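Beta-lactamase/D-alanine Carboxypeptidase (Yersinia pestis, PDB 3RJU) probably acts as a serine hydrolase of the beta-lactamase and penicillin-binding protein family, cleaving beta-lactams or terminal D-alanine of cell-wall peptides. Local coordinates at residues I9-A14 with V37-G42; K65-E70 with Q237-Q242; R120-G125 with D138-W143; R207-V212 with V326-Q331. All coordinates share one frame; numbering follows the deposited sequence. Where two conformers were deposited one is given.

Contact 1: residues I9-A14 with V37-G42; sequences IVDQYA and VNRSFG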
loop_
_atom_site.group_PDB
_atom_site.type_symbol
_atom_site.label_atom_id
_atom_site.label_comp_id
_atom_site.label_asym_id
_atom_site.label_seq_id
_atom_site.Cartn_x
_atom_site.Cartn_y
_atom_site.Cartn_z
ATOM N N ILE A 9 -10.752 -16.662 17.743
ATOM C CA ILE A 9 -11.306 -15.381 17.333
ATOM C C ILE A 9 -11.146 -15.201 15.819
ATOM O O ILE A 9 -12.087 -14.785 15.117
ATOM C CB ILE A 9 -10.655 -14.222 18.110
ATOM C CG1 ILE A 9 -11.052 -14.283 19.594
ATOM C CG2 ILE A 9 -11.046 -12.863 17.484
ATOM C CD1 ILE A 9 -10.216 -13.369 20.514
ATOM N N VAL A 10 -9.973 -15.537 15.296
ATOM C CA VAL A 10 -9.779 -15.456 13.856
ATOM C C VAL A 10 -10.816 -16.316 13.129
ATOM O O VAL A 10 -11.400 -15.887 12.125
ATOM C CB VAL A 10 -8.340 -15.839 13.444
ATOM C CG1 VAL A 10 -8.212 -15.931 11.920
ATOM C CG2 VAL A 10 -7.339 -14.804 13.993
ATOM N N ASP A 11 -11.051 -17.517 13.654
ATOM C CA ASP A 11 -12.036 -18.419 13.055
ATOM C C ASP A 11 -13.476 -17.912 13.105
ATOM O O ASP A 11 -14.313 -18.365 12.333
ATOM C CB ASP A 11 -11.973 -19.791 13.720
ATOM C CG ASP A 11 -10.729 -20.556 13.349
ATOM O OD1 ASP A 11 -10.103 -20.228 12.314
ATOM O OD2 ASP A 11 -10.392 -21.496 14.097
ATOM N N GLN A 12 -13.776 -17.013 14.033
ATOM C CA GLN A 12 -15.092 -16.378 14.063
ATOM C C GLN A 12 -15.344 -15.505 12.829
ATOM O O GLN A 12 -16.499 -15.244 12.481
ATOM C CB GLN A 12 -15.252 -15.526 15.324
ATOM C CG GLN A 12 -15.292 -16.293 16.628
ATOM C CD GLN A 12 -15.162 -15.345 17.819
ATOM O OE1 GLN A 12 -15.337 -14.135 17.675
ATOM N NE2 GLN A 12 -14.833 -15.882 18.978
ATOM N N TYR A 13 -14.270 -15.060 12.172
ATOM C CA TYR A 13 -14.369 -14.077 11.092
ATOM C C TYR A 13 -13.886 -14.540 9.738
ATOM O O TYR A 13 -14.395 -14.080 8.720
ATOM C CB TYR A 13 -13.606 -12.784 11.455
ATOM C CG TYR A 13 -14.342 -12.009 12.521
ATOM C CD1 TYR A 13 -15.310 -11.083 12.177
ATOM C CD2 TYR A 13 -14.111 -12.257 13.878
ATOM C CE1 TYR A 13 -16.015 -10.399 13.128
ATOM C CE2 TYR A 13 -14.823 -11.558 14.861
ATOM C CZ TYR A 13 -15.771 -10.632 14.465
ATOM O OH TYR A 13 -16.492 -9.948 15.410
ATOM N N ALA A 14 -12.878 -15.407 9.717
ATOM C CA ALA A 14 -12.138 -15.649 8.471
ATOM C C ALA A 14 -13.025 -16.180 7.341
ATOM O O ALA A 14 -13.015 -15.659 6.222
ATOM C CB ALA A 14 -10.955 -16.590 8.708
ATOM N N VAL A 37 -1.481 -16.222 13.005
ATOM C CA VAL A 37 -2.553 -17.098 12.541
ATOM C C VAL A 37 -2.732 -16.845 11.054
ATOM O O VAL A 37 -2.945 -15.711 10.622
ATOM C CB VAL A 37 -3.885 -16.846 13.285
ATOM C CG1 VAL A 37 -4.977 -17.807 12.785
ATOM C CG2 VAL A 37 -3.698 -17.010 14.795
ATOM N N ASN A 38 -2.588 -17.906 10.266
ATOM C CA ASN A 38 -2.773 -17.848 8.825
ATOM C C ASN A 38 -3.990 -18.655 8.415
ATOM O O ASN A 38 -4.191 -19.757 8.928
ATOM C CB ASN A 38 -1.546 -18.411 8.109
ATOM C CG ASN A 38 -0.357 -17.495 8.198
ATOM O OD1 ASN A 38 -0.363 -16.409 7.625
ATOM N ND2 ASN A 38 0.678 -17.928 8.902
ATOM N N ARG A 39 -4.790 -18.117 7.499
ATOM C CA ARG A 39 -5.908 -18.869 6.934
ATOM C C ARG A 39 -5.903 -18.652 5.426
ATOM O O ARG A 39 -5.576 -17.557 4.943
ATOM C CB ARG A 39 -7.258 -18.420 7.522
ATOM C CG ARG A 39 -7.413 -18.645 9.021
ATOM C CD ARG A 39 -7.389 -20.123 9.373
ATOM N NE ARG A 39 -7.680 -20.341 10.789
ATOM C CZ ARG A 39 -6.771 -20.697 11.686
ATOM N NH1 ARG A 39 -5.518 -20.893 11.304
ATOM N NH2 ARG A 39 -7.122 -20.882 12.956
ATOM N N SER A 40 -6.233 -19.704 4.688
ATOM C CA SER A 40 -6.346 -19.632 3.244
ATOM C C SER A 40 -7.653 -20.294 2.831
ATOM O O SER A 40 -8.039 -21.326 3.394
ATOM C CB SER A 40 -5.190 -20.371 2.562
ATOM O OG SER A 40 -3.945 -19.822 2.937
ATOM N N PHE A 41 -8.325 -19.713 1.848
ATOM C CA PHE A 41 -9.599 -20.241 1.382
ATOM C C PHE A 41 -9.702 -20.162 -0.125
ATOM O O PHE A 41 -9.082 -19.301 -0.762
ATOM C CB PHE A 41 -10.755 -19.413 1.937
ATOM C CG PHE A 41 -10.800 -19.352 3.426
ATOM C CD1 PHE A 41 -11.447 -20.326 4.153
ATOM C CD2 PHE A 41 -10.222 -18.279 4.103
ATOM C CE1 PHE A 41 -11.491 -20.260 5.547
ATOM C CE2 PHE A 41 -10.266 -18.211 5.482
ATOM C CZ PHE A 41 -10.904 -19.205 6.202
ATOM N N GLY A 42 -10.544 -21.024 -0.692
ATOM C CA GLY A 42 -10.864 -20.918 -2.098
ATOM C C GLY A 42 -9.784 -21.465 -3.001
ATOM O O GLY A 42 -9.124 -22.452 -2.675
#
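Asp11 and Arg39 pin the N-terminal helix 6-20 onto the outermost strand of the antiparallel sheet, a helix-on-sheet packing in the alpha-beta sandwich of the beta-lactamase fold; the local axes pass 9.9 Å apart at 24°. The guanidinium approaches side-on, and two of its nitrogens converge on one carboxylate oxygen. Arg39 NE to Asp11 OD1 is 2.9 Å, on the syn lone pair and 2° out of the guanidinium plane; the bond from Arg39 NH2 to Asp11 OD1, 3.1 Å, is more bent at 139°. Beside this bridge the contact is apolar. Val10 CG1 and Val37 CG1 meet tip to tip at 3.8 Å, and Ala14 CB sits at the ring edge of Phe41, 3.6 Å from Phe41 CZ. Further out, Phe18 meets the Phe41 ring, while Leu28 and Val30 of the adjoining strand touch Val10. A further bond helps to hold the guanidinium: Arg39 NH1 donates to Asn38 O at 2.9 Å, from above the carbonyl plane.

Contact 2: residues K65-E70 with Q237-Q242; sequences KLMTSE and QHWMQQ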
loop_
_atom_site.group_PDB
_atom_site.type_symbol
_atom_site.label_atom_id
_atom_site.label_comp_id
_atom_site.label_asym_id
_atom_site.label_seq_id
_atom_site.Cartn_x
_atom_site.Cartn_y
_atom_site.Cartn_z
ATOM N N LYS A 65 2.254 1.720 -1.767
ATOM C CA LYS A 65 2.501 3.099 -1.318
ATOM C C LYS A 65 3.127 3.159 0.071
ATOM O O LYS A 65 3.926 4.057 0.350
ATOM C CB LYS A 65 1.198 3.890 -1.319
ATOM C CG LYS A 65 0.623 4.110 -2.712
ATOM C CD LYS A 65 -0.607 4.998 -2.673
ATOM C CE LYS A 65 -1.105 5.372 -4.071
ATOM N NZ LYS A 65 -1.589 4.176 -4.844
ATOM N N LEU A 66 2.782 2.211 0.941
ATOM C CA LEU A 66 3.395 2.168 2.286
ATOM C C LEU A 66 4.890 1.899 2.206
ATOM O O LEU A 66 5.673 2.398 3.016
ATOM C CB LEU A 66 2.732 1.097 3.161
ATOM C CG LEU A 66 1.204 1.203 3.304
ATOM C CD1 LEU A 66 0.721 0.110 4.264
ATOM C CD2 LEU A 66 0.826 2.599 3.794
HETATM N N MSE A 67 5.289 1.101 1.226
HETATM C CA MSE A 67 6.713 0.837 1.020
HETATM C C MSE A 67 7.432 2.041 0.394
HETATM O O MSE A 67 8.577 2.320 0.728
HETATM C CB MSE A 67 6.904 -0.437 0.187
HETATM C CG MSE A 67 6.364 -1.666 0.920
HETATM SE SE MSE A 67 6.625 -3.331 0.010
HETATM C CE MSE A 67 5.500 -4.463 1.162
ATOM N N THR A 68 6.776 2.742 -0.520
ATOM C CA THR A 68 7.362 3.970 -1.064
ATOM C C THR A 68 7.599 4.967 0.060
ATOM O O THR A 68 8.679 5.542 0.167
ATOM C CB THR A 68 6.452 4.593 -2.116
ATOM O OG1 THR A 68 6.016 3.549 -3.005
ATOM C CG2 THR A 68 7.193 5.673 -2.903
ATOM N N SER A 69 6.601 5.169 0.915
ATOM C CA SER A 69 6.802 6.062 2.065
ATOM C C SER A 69 7.856 5.543 3.039
ATOM O O SER A 69 8.620 6.330 3.618
ATOM C CB SER A 69 5.473 6.358 2.766
ATOM O OG SER A 69 4.768 7.337 2.010
ATOM N N GLU A 70 7.920 4.221 3.213
ATOM C CA GLU A 70 8.967 3.626 4.045
ATOM C C GLU A 70 10.357 4.005 3.530
ATOM O O GLU A 70 11.231 4.430 4.290
ATOM C CB GLU A 70 8.852 2.090 4.078
ATOM C CG GLU A 70 10.058 1.441 4.794
ATOM C CD GLU A 70 9.932 -0.039 5.057
ATOM O OE1 GLU A 70 9.040 -0.650 4.501
ATOM O OE2 GLU A 70 10.777 -0.599 5.807
ATOM N N GLN A 237 3.658 -11.080 5.784
ATOM C CA GLN A 237 3.703 -11.306 7.227
ATOM C C GLN A 237 4.983 -10.687 7.816
ATOM O O GLN A 237 4.949 -9.980 8.828
ATOM C CB GLN A 237 3.664 -12.800 7.572
ATOM C CG GLN A 237 3.753 -13.071 9.056
ATOM C CD GLN A 237 4.138 -14.516 9.367
ATOM O OE1 GLN A 237 3.731 -15.442 8.660
ATOM N NE2 GLN A 237 4.929 -14.711 10.426
ATOM N N HIS A 238 6.120 -10.976 7.187
ATOM C CA HIS A 238 7.399 -10.472 7.676
ATOM C C HIS A 238 7.459 -8.945 7.650
ATOM O O HIS A 238 7.972 -8.334 8.590
ATOM C CB HIS A 238 8.563 -11.091 6.890
ATOM C CG HIS A 238 8.663 -12.575 7.047
ATOM N ND1 HIS A 238 8.697 -13.187 8.282
ATOM C CD2 HIS A 238 8.723 -13.572 6.132
ATOM C CE1 HIS A 238 8.773 -14.498 8.123
ATOM N NE2 HIS A 238 8.789 -14.758 6.826
ATOM N N TRP A 239 6.912 -8.335 6.598
ATOM C CA TRP A 239 6.894 -6.881 6.489
ATOM C C TRP A 239 6.030 -6.267 7.584
ATOM O O TRP A 239 6.438 -5.325 8.280
ATOM C CB TRP A 239 6.389 -6.433 5.110
ATOM C CG TRP A 239 6.602 -4.978 4.880
ATOM C CD1 TRP A 239 7.757 -4.389 4.485
ATOM C CD2 TRP A 239 5.645 -3.922 5.047
ATOM N NE1 TRP A 239 7.591 -3.023 4.401
ATOM C CE2 TRP A 239 6.301 -2.710 4.730
ATOM C CE3 TRP A 239 4.299 -3.883 5.418
ATOM C CZ2 TRP A 239 5.659 -1.467 4.785
ATOM C CZ3 TRP A 239 3.662 -2.651 5.480
ATOM C CH2 TRP A 239 4.344 -1.461 5.157
HETATM N N MSE A 240 4.835 -6.815 7.754
HETATM C CA MSE A 240 3.899 -6.264 8.718
HETATM C C MSE A 240 4.455 -6.404 10.148
HETATM O O MSE A 240 4.239 -5.533 10.995
HETATM C CB MSE A 240 2.550 -6.978 8.587
HETATM C CG MSE A 240 1.499 -6.413 9.506
HETATM SE SE MSE A 240 -0.322 -6.966 9.051
HETATM C CE MSE A 240 -0.173 -8.853 9.505
ATOM N N GLN A 241 5.174 -7.492 10.409
ATOM C CA GLN A 241 5.704 -7.774 11.748
ATOM C C GLN A 241 6.598 -6.646 12.267
ATOM O O GLN A 241 6.680 -6.422 13.475
ATOM C CB GLN A 241 6.485 -9.104 11.751
ATOM C CG GLN A 241 7.063 -9.516 13.131
ATOM C CD GLN A 241 5.985 -9.829 14.136
ATOM O OE1 GLN A 241 5.399 -10.910 14.105
ATOM N NE2 GLN A 241 5.682 -8.869 15.010
ATOM N N GLN A 242 7.281 -5.932 11.372
ATOM C CA GLN A 242 8.211 -4.894 11.844
ATOM C C GLN A 242 7.514 -3.713 12.522
ATOM O O GLN A 242 8.167 -2.912 13.192
ATOM C CB GLN A 242 9.221 -4.402 10.782
ATOM C CG GLN A 242 8.981 -4.787 9.338
ATOM C CD GLN A 242 9.354 -3.678 8.349
ATOM O OE1 GLN A 242 10.484 -3.165 8.325
ATOM N NE2 GLN A 242 8.405 -3.305 7.539
#
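Leu66 opens the contact by setting its CB 3.6 Å from Trp239 CH2, at the far end of the indole, with CD1 also near that carbon; the two side chains cross at about a right angle. One residue on, the selenomethionine Met67 lies over a face of the same ring. Its chain runs extended beyond CG, which carries CE to 3.8 Å from the centroid of the Trp239 five-membered ring, only 6° off the normal: a CH-pi contact. Met67 SE stands over this face too, 4.7 Å from that centroid, making the pair a Met-aromatic contact. Helix 64-77 carries Lys65 of a probable SxxK motif, the signature of serine penicillin-binding proteins; through its ring, Trp239 joins it to helix 233-241 in the buried interior. Glu70 completes the grip. With CG anti to the backbone N (chi1 172°) and the chain extended, OE1 reaches the indole edge and accepts from Trp239 NE1 at 2.8 Å through its syn lone pair, though the N-H...O angle is 145°. Glu70 OE2 has salt bridges to Lys74 and Lys252, which probably stabilise the buried carboxylate as an anion.

Contact 3: residues R120-G125 with D138-W143; sequences REQPGG and DNRWQW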
loop_
_atom_site.group_PDB
_atom_site.type_symbol
_atom_site.label_atom_id
_atom_site.label_comp_id
_atom_site.label_asym_id
_atom_site.label_seq_id
_atom_site.Cartn_x
_atom_site.Cartn_y
_atom_site.Cartn_z
ATOM N N ARG A 120 -5.135 12.116 -10.064
ATOM C CA ARG A 120 -5.009 10.747 -9.591
ATOM C C ARG A 120 -4.161 9.912 -10.556
ATOM O O ARG A 120 -3.304 9.136 -10.126
ATOM C CB ARG A 120 -6.396 10.142 -9.407
ATOM C CG ARG A 120 -6.424 8.665 -9.072
ATOM C CD ARG A 120 -7.857 8.215 -8.857
ATOM N NE ARG A 120 -7.887 6.771 -8.714
ATOM C CZ ARG A 120 -8.273 6.114 -7.627
ATOM N NH1 ARG A 120 -8.728 6.762 -6.556
ATOM N NH2 ARG A 120 -8.219 4.788 -7.631
ATOM N N GLU A 121 -4.421 10.072 -11.857
ATOM C CA GLU A 121 -3.604 9.454 -12.902
ATOM C C GLU A 121 -3.105 10.504 -13.890
ATOM O O GLU A 121 -3.733 11.537 -14.092
ATOM C CB GLU A 121 -4.397 8.410 -13.688
ATOM C CG GLU A 121 -4.946 7.289 -12.850
ATOM C CD GLU A 121 -3.930 6.226 -12.480
ATOM O OE1 GLU A 121 -2.776 6.257 -12.958
ATOM O OE2 GLU A 121 -4.301 5.334 -11.703
ATOM N N GLN A 122 -1.981 10.229 -14.534
ATOM C CA GLN A 122 -1.635 11.018 -15.698
ATOM C C GLN A 122 -2.779 10.914 -16.702
ATOM O O GLN A 122 -3.233 9.819 -17.017
ATOM C CB GLN A 122 -0.348 10.504 -16.336
ATOM C CG GLN A 122 0.105 11.390 -17.489
ATOM C CD GLN A 122 1.440 10.962 -18.039
ATOM O OE1 GLN A 122 2.284 10.484 -17.298
ATOM N NE2 GLN A 122 1.641 11.139 -19.342
ATOM N N PRO A 123 -3.263 12.058 -17.205
ATOM C CA PRO A 123 -4.330 12.011 -18.215
ATOM C C PRO A 123 -3.820 11.526 -19.567
ATOM O O PRO A 123 -2.606 11.494 -19.804
ATOM C CB PRO A 123 -4.767 13.473 -18.331
ATOM C CG PRO A 123 -3.561 14.263 -17.892
ATOM C CD PRO A 123 -2.880 13.432 -16.839
ATOM N N GLY A 124 -4.747 11.136 -20.438
ATOM C CA GLY A 124 -4.442 10.933 -21.840
ATOM C C GLY A 124 -3.760 9.637 -22.215
ATOM O O GLY A 124 -3.093 9.572 -23.254
ATOM N N GLY A 125 -3.928 8.598 -21.402
ATOM C CA GLY A 125 -3.282 7.329 -21.685
ATOM C C GLY A 125 -4.111 6.426 -22.573
ATOM O O GLY A 125 -5.263 6.744 -22.878
ATOM N N ASP A 138 9.416 7.920 -18.049
ATOM C CA ASP A 138 9.603 8.943 -19.077
ATOM C C ASP A 138 8.278 9.623 -19.441
ATOM O O ASP A 138 8.246 10.834 -19.632
ATOM C CB ASP A 138 10.264 8.375 -20.333
ATOM C CG ASP A 138 11.736 8.058 -20.130
ATOM O OD1 ASP A 138 12.321 8.505 -19.117
ATOM O OD2 ASP A 138 12.311 7.364 -21.003
ATOM N N ASN A 139 7.190 8.858 -19.553
ATOM C CA ASN A 139 5.894 9.481 -19.849
ATOM C C ASN A 139 5.539 10.517 -18.780
ATOM O O ASN A 139 5.058 11.615 -19.095
ATOM C CB ASN A 139 4.746 8.468 -19.871
ATOM C CG ASN A 139 4.867 7.424 -20.965
ATOM O OD1 ASN A 139 4.376 6.313 -20.795
ATOM N ND2 ASN A 139 5.496 7.771 -22.087
ATOM N N ARG A 140 5.743 10.152 -17.514
ATOM C CA ARG A 140 5.375 11.032 -16.403
ATOM C C ARG A 140 6.081 12.374 -16.478
ATOM O O ARG A 140 5.461 13.433 -16.310
ATOM C CB ARG A 140 5.701 10.391 -15.046
ATOM C CG ARG A 140 4.787 9.273 -14.664
ATOM C CD ARG A 140 5.010 8.896 -13.219
ATOM N NE ARG A 140 6.243 8.170 -12.911
ATOM C CZ ARG A 140 6.412 6.858 -13.089
ATOM N NH1 ARG A 140 5.461 6.128 -13.666
ATOM N NH2 ARG A 140 7.539 6.269 -12.712
ATOM N N TRP A 141 7.387 12.330 -16.702
ATOM C CA TRP A 141 8.171 13.554 -16.695
ATOM C C TRP A 141 7.952 14.393 -17.948
ATOM O O TRP A 141 8.004 15.617 -17.881
ATOM C CB TRP A 141 9.645 13.264 -16.390
ATOM C CG TRP A 141 9.758 12.867 -14.967
ATOM C CD1 TRP A 141 9.599 11.607 -14.447
ATOM C CD2 TRP A 141 9.974 13.740 -13.845
ATOM N NE1 TRP A 141 9.721 11.645 -13.078
ATOM C CE2 TRP A 141 9.945 12.938 -12.683
ATOM C CE3 TRP A 141 10.177 15.120 -13.712
ATOM C CZ2 TRP A 141 10.147 13.464 -11.402
ATOM C CZ3 TRP A 141 10.375 15.644 -12.438
ATOM C CH2 TRP A 141 10.340 14.820 -11.300
ATOM N N GLN A 142 7.655 13.739 -19.070
ATOM C CA GLN A 142 7.278 14.448 -20.284
ATOM C C GLN A 142 5.954 15.203 -20.072
ATOM O O GLN A 142 5.816 16.352 -20.486
ATOM C CB GLN A 142 7.196 13.478 -21.468
ATOM C CG GLN A 142 6.927 14.135 -22.806
ATOM C CD GLN A 142 7.984 15.168 -23.183
ATOM O OE1 GLN A 142 9.181 14.988 -22.918
ATOM N NE2 GLN A 142 7.540 16.269 -23.796
ATOM N N TRP A 143 4.999 14.569 -19.396
ATOM C CA TRP A 143 3.732 15.217 -19.070
ATOM C C TRP A 143 3.916 16.321 -18.034
ATOM O O TRP A 143 3.359 17.400 -18.167
ATOM C CB TRP A 143 2.716 14.194 -18.536
ATOM C CG TRP A 143 1.439 14.830 -18.059
ATOM C CD1 TRP A 143 0.337 15.137 -18.823
ATOM C CD2 TRP A 143 1.127 15.252 -16.719
ATOM N NE1 TRP A 143 -0.639 15.722 -18.035
ATOM C CE2 TRP A 143 -0.179 15.801 -16.744
ATOM C CE3 TRP A 143 1.822 15.214 -15.501
ATOM C CZ2 TRP A 143 -0.798 16.319 -15.606
ATOM C CZ3 TRP A 143 1.199 15.733 -14.361
ATOM C CH2 TRP A 143 -0.102 16.267 -14.425
HETATM O O HOH W 1 3.874 11.768 -21.739
#
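Gln122 and Pro123 pack against Trp143, and the contact rests mainly on apolar and CH-pi touches over one face of that indole. Gln122 CG lies 4.0 Å from the centroid of the Trp143 five-membered ring, 20° off its normal, which identifies a CH-pi interaction. Pro123 CD is on the same face, 3.6 Å from Trp143 CE2, and the proline crosses the tryptophan at about a right angle. Gln122 has CG anti to its own N (chi1 -175°) and an extended chain beyond, a shape that carries the amide past the indole toward the helix backbone; amide and ring planes are 22° apart. There its two ends find different neighbours: NE2 comes to 3.3 Å from Trp143 CB, and OE1 to 3.3 Å from Arg140 CA.

A water supplies a polar link. It donates to Asn139 O at 2.9 Å and accepts a weak bond from Gln122 NE2, bridging loop and helix, while that carbonyl also takes the helical bond from Trp143 N. The polar ends of the neighbouring helix residues are engaged outside the contact: Asn139 OD1 accepts from Thr136 N, a residue just before helix 137-144, and the Arg140 guanidinium makes a salt bridge with Asp169 of helix 162-175. The arrangement is a local loop-on-helix packing within the helical part of the beta-lactamase fold, fastening the segment that follows helix 108-113 to the side of helix 137-144.

Contact 4: residues R207-V212 with V326-Q331; sequences RLMIGV and VVTRSQ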
loop_
_atom_site.group_PDB
_atom_site.type_symbol
_atom_site.label_atom_id
_atom_site.label_comp_id
_atom_site.label_asym_id
_atom_site.label_seq_id
_atom_site.Cartn_x
_atom_site.Cartn_y
_atom_site.Cartn_z
ATOM N N ARG A 207 2.887 -18.782 -10.023
ATOM C CA ARG A 207 2.245 -18.820 -8.706
ATOM C C ARG A 207 1.269 -17.673 -8.477
ATOM O O ARG A 207 0.630 -17.607 -7.427
ATOM C CB ARG A 207 3.299 -18.845 -7.585
ATOM C CG ARG A 207 4.155 -20.109 -7.587
ATOM C CD ARG A 207 5.137 -20.113 -6.409
ATOM N NE ARG A 207 6.413 -19.458 -6.715
ATOM C CZ ARG A 207 6.935 -18.442 -6.036
ATOM N NH1 ARG A 207 6.291 -17.913 -5.001
ATOM N NH2 ARG A 207 8.124 -17.961 -6.387
ATOM N N LEU A 208 1.134 -16.779 -9.456
ATOM C CA LEU A 208 0.236 -15.623 -9.300
ATOM C C LEU A 208 -1.218 -16.099 -9.315
ATOM O O LEU A 208 -1.642 -16.846 -10.225
ATOM C CB LEU A 208 0.475 -14.585 -10.402
ATOM C CG LEU A 208 -0.329 -13.284 -10.274
ATOM C CD1 LEU A 208 0.116 -12.473 -9.048
ATOM C CD2 LEU A 208 -0.232 -12.451 -11.545
HETATM N N MSE A 209 -1.958 -15.731 -8.271
HETATM C CA MSE A 209 -3.371 -16.075 -8.173
HETATM C C MSE A 209 -4.139 -15.300 -9.240
HETATM O O MSE A 209 -3.683 -14.245 -9.700
HETATM C CB MSE A 209 -3.904 -15.739 -6.777
HETATM C CG MSE A 209 -3.171 -16.480 -5.644
HETATM SE SE MSE A 209 -3.811 -15.878 -3.913
HETATM C CE MSE A 209 -5.732 -16.201 -4.106
ATOM N N ILE A 210 -5.305 -15.824 -9.617
ATOM C CA ILE A 210 -6.099 -15.292 -10.706
ATOM C C ILE A 210 -7.552 -15.127 -10.270
ATOM O O ILE A 210 -8.150 -16.043 -9.703
ATOM C CB ILE A 210 -6.047 -16.226 -11.931
ATOM C CG1 ILE A 210 -4.623 -16.249 -12.515
ATOM C CG2 ILE A 210 -7.053 -15.795 -12.981
ATOM C CD1 ILE A 210 -4.393 -17.320 -13.591
ATOM N N GLY A 211 -8.112 -13.954 -10.531
ATOM C CA GLY A 211 -9.537 -13.733 -10.341
ATOM C C GLY A 211 -10.094 -12.954 -11.518
ATOM O O GLY A 211 -9.445 -12.845 -12.563
ATOM N N VAL A 212 -11.278 -12.387 -11.345
ATOM C CA VAL A 212 -11.904 -11.598 -12.396
ATOM C C VAL A 212 -11.144 -10.286 -12.551
ATOM O O VAL A 212 -10.795 -9.638 -11.562
ATOM C CB VAL A 212 -13.391 -11.333 -12.077
ATOM C CG1 VAL A 212 -14.012 -10.355 -13.072
ATOM C CG2 VAL A 212 -14.159 -12.660 -12.070
ATOM N N VAL A 326 -5.697 -10.627 1.486
ATOM C CA VAL A 326 -5.657 -10.491 0.044
ATOM C C VAL A 326 -6.751 -11.397 -0.521
ATOM O O VAL A 326 -6.909 -12.562 -0.091
ATOM C CB VAL A 326 -4.267 -10.844 -0.580
ATOM C CG1 VAL A 326 -3.764 -12.222 -0.124
ATOM C CG2 VAL A 326 -4.360 -10.766 -2.113
ATOM N N VAL A 327 -7.522 -10.854 -1.449
ATOM C CA VAL A 327 -8.587 -11.598 -2.106
ATOM C C VAL A 327 -8.472 -11.421 -3.607
ATOM O O VAL A 327 -8.182 -10.331 -4.092
ATOM C CB VAL A 327 -9.976 -11.068 -1.609
ATOM C CG1 VAL A 327 -11.095 -11.269 -2.648
ATOM C CG2 VAL A 327 -10.342 -11.660 -0.244
ATOM N N THR A 328 -8.667 -12.496 -4.359
ATOM C CA THR A 328 -8.910 -12.359 -5.783
ATOM C C THR A 328 -10.429 -12.213 -6.031
ATOM O O THR A 328 -11.247 -12.969 -5.493
ATOM C CB THR A 328 -8.341 -13.549 -6.560
ATOM O OG1 THR A 328 -8.663 -14.752 -5.851
ATOM C CG2 THR A 328 -6.824 -13.443 -6.697
ATOM N N ARG A 329 -10.806 -11.214 -6.825
ATOM C CA ARG A 329 -12.214 -10.848 -7.004
ATOM C C ARG A 329 -13.004 -11.872 -7.813
ATOM O O ARG A 329 -12.496 -12.437 -8.772
ATOM C CB ARG A 329 -12.318 -9.511 -7.746
ATOM C CG ARG A 329 -11.746 -8.307 -6.982
ATOM C CD ARG A 329 -12.178 -7.015 -7.686
ATOM N NE ARG A 329 -13.618 -6.816 -7.549
ATOM C CZ ARG A 329 -14.512 -6.999 -8.528
ATOM N NH1 ARG A 329 -15.809 -6.826 -8.290
ATOM N NH2 ARG A 329 -14.125 -7.364 -9.744
ATOM N N SER A 330 -14.262 -12.084 -7.444
ATOM C CA SER A 330 -15.227 -12.522 -8.441
ATOM C C SER A 330 -16.005 -11.289 -8.918
ATOM O O SER A 330 -15.811 -10.176 -8.401
ATOM C CB SER A 330 -16.189 -13.562 -7.859
ATOM O OG SER A 330 -17.024 -12.969 -6.889
ATOM N N GLN A 331 -16.893 -11.465 -9.892
ATOM C CA GLN A 331 -17.631 -10.325 -10.411
ATOM C C GLN A 331 -18.381 -9.543 -9.313
ATOM O O GLN A 331 -18.431 -8.309 -9.351
ATOM C CB GLN A 331 -18.598 -10.773 -11.515
ATOM C CG GLN A 331 -19.427 -9.650 -12.104
ATOM C CD GLN A 331 -18.604 -8.571 -12.803
ATOM O OE1 GLN A 331 -17.505 -8.825 -13.331
ATOM N NE2 GLN A 331 -19.144 -7.350 -12.818
HETATM O O HOH W 2 -7.445 -16.794 -7.094
HETATM O O HOH W 3 -11.631 -7.088 -11.142
#
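Thr328, at the end of strand 321-328, is where the segment first meets 207-212: its CG2 lies 3.7 Å from Met209 CB, and its OG1 is the same distance from the terminal CE of that selenomethionine. Chi1 of 43° sets OG1 between the backbone N and carbonyl carbon, on the side where a water bridges it to Ile210 O; this hydroxyl is also hydrogen-bonded to Gly25 N. The CA atoms of Gly211 and Thr328 are just 4.8 Å apart, so the chains run close here. Arg329 then supplies the direct polar link, its O accepting from Val212 N at 2.8 Å with an N-H...O angle of 170°, nearly straight. A second water joins Arg329 NH2 to Val212 O, while Arg329 NH1 bonds to Thr333 O. Ser330 and Gln331 continue beside Val212, whose CG2 stands 3.8 Å from Ser330 CA and 3.7 Å from Gln331 N. One backbone hydrogen bond and two water bridges thus join a long loop to the exit of an interior strand of the sheet in the beta-lactamase fold.

From the N terminus, contact 1 closes first, joining helix 6-20 to edge strand 35-42, with strand 25-32 between them in sequence. Contact 2 opens next on helix 64-77 and closes only at helix 233-241, spanning 166 intervening residues. Contact 3 both opens and closes within that span, in the helical region, with its centre about 41 Å from that of contact 1 and on the opposite side of the chain's centre. Contact 4 crosses contact 2: it starts at 207-212, before 237-242, and ends at 326-331. Contacts 1 and 4 reach the same large sheet, their centres about 17 Å apart, whereas contact 2 lies nearer the middle and touches contact 1 by packing of Asn38 on Gln237.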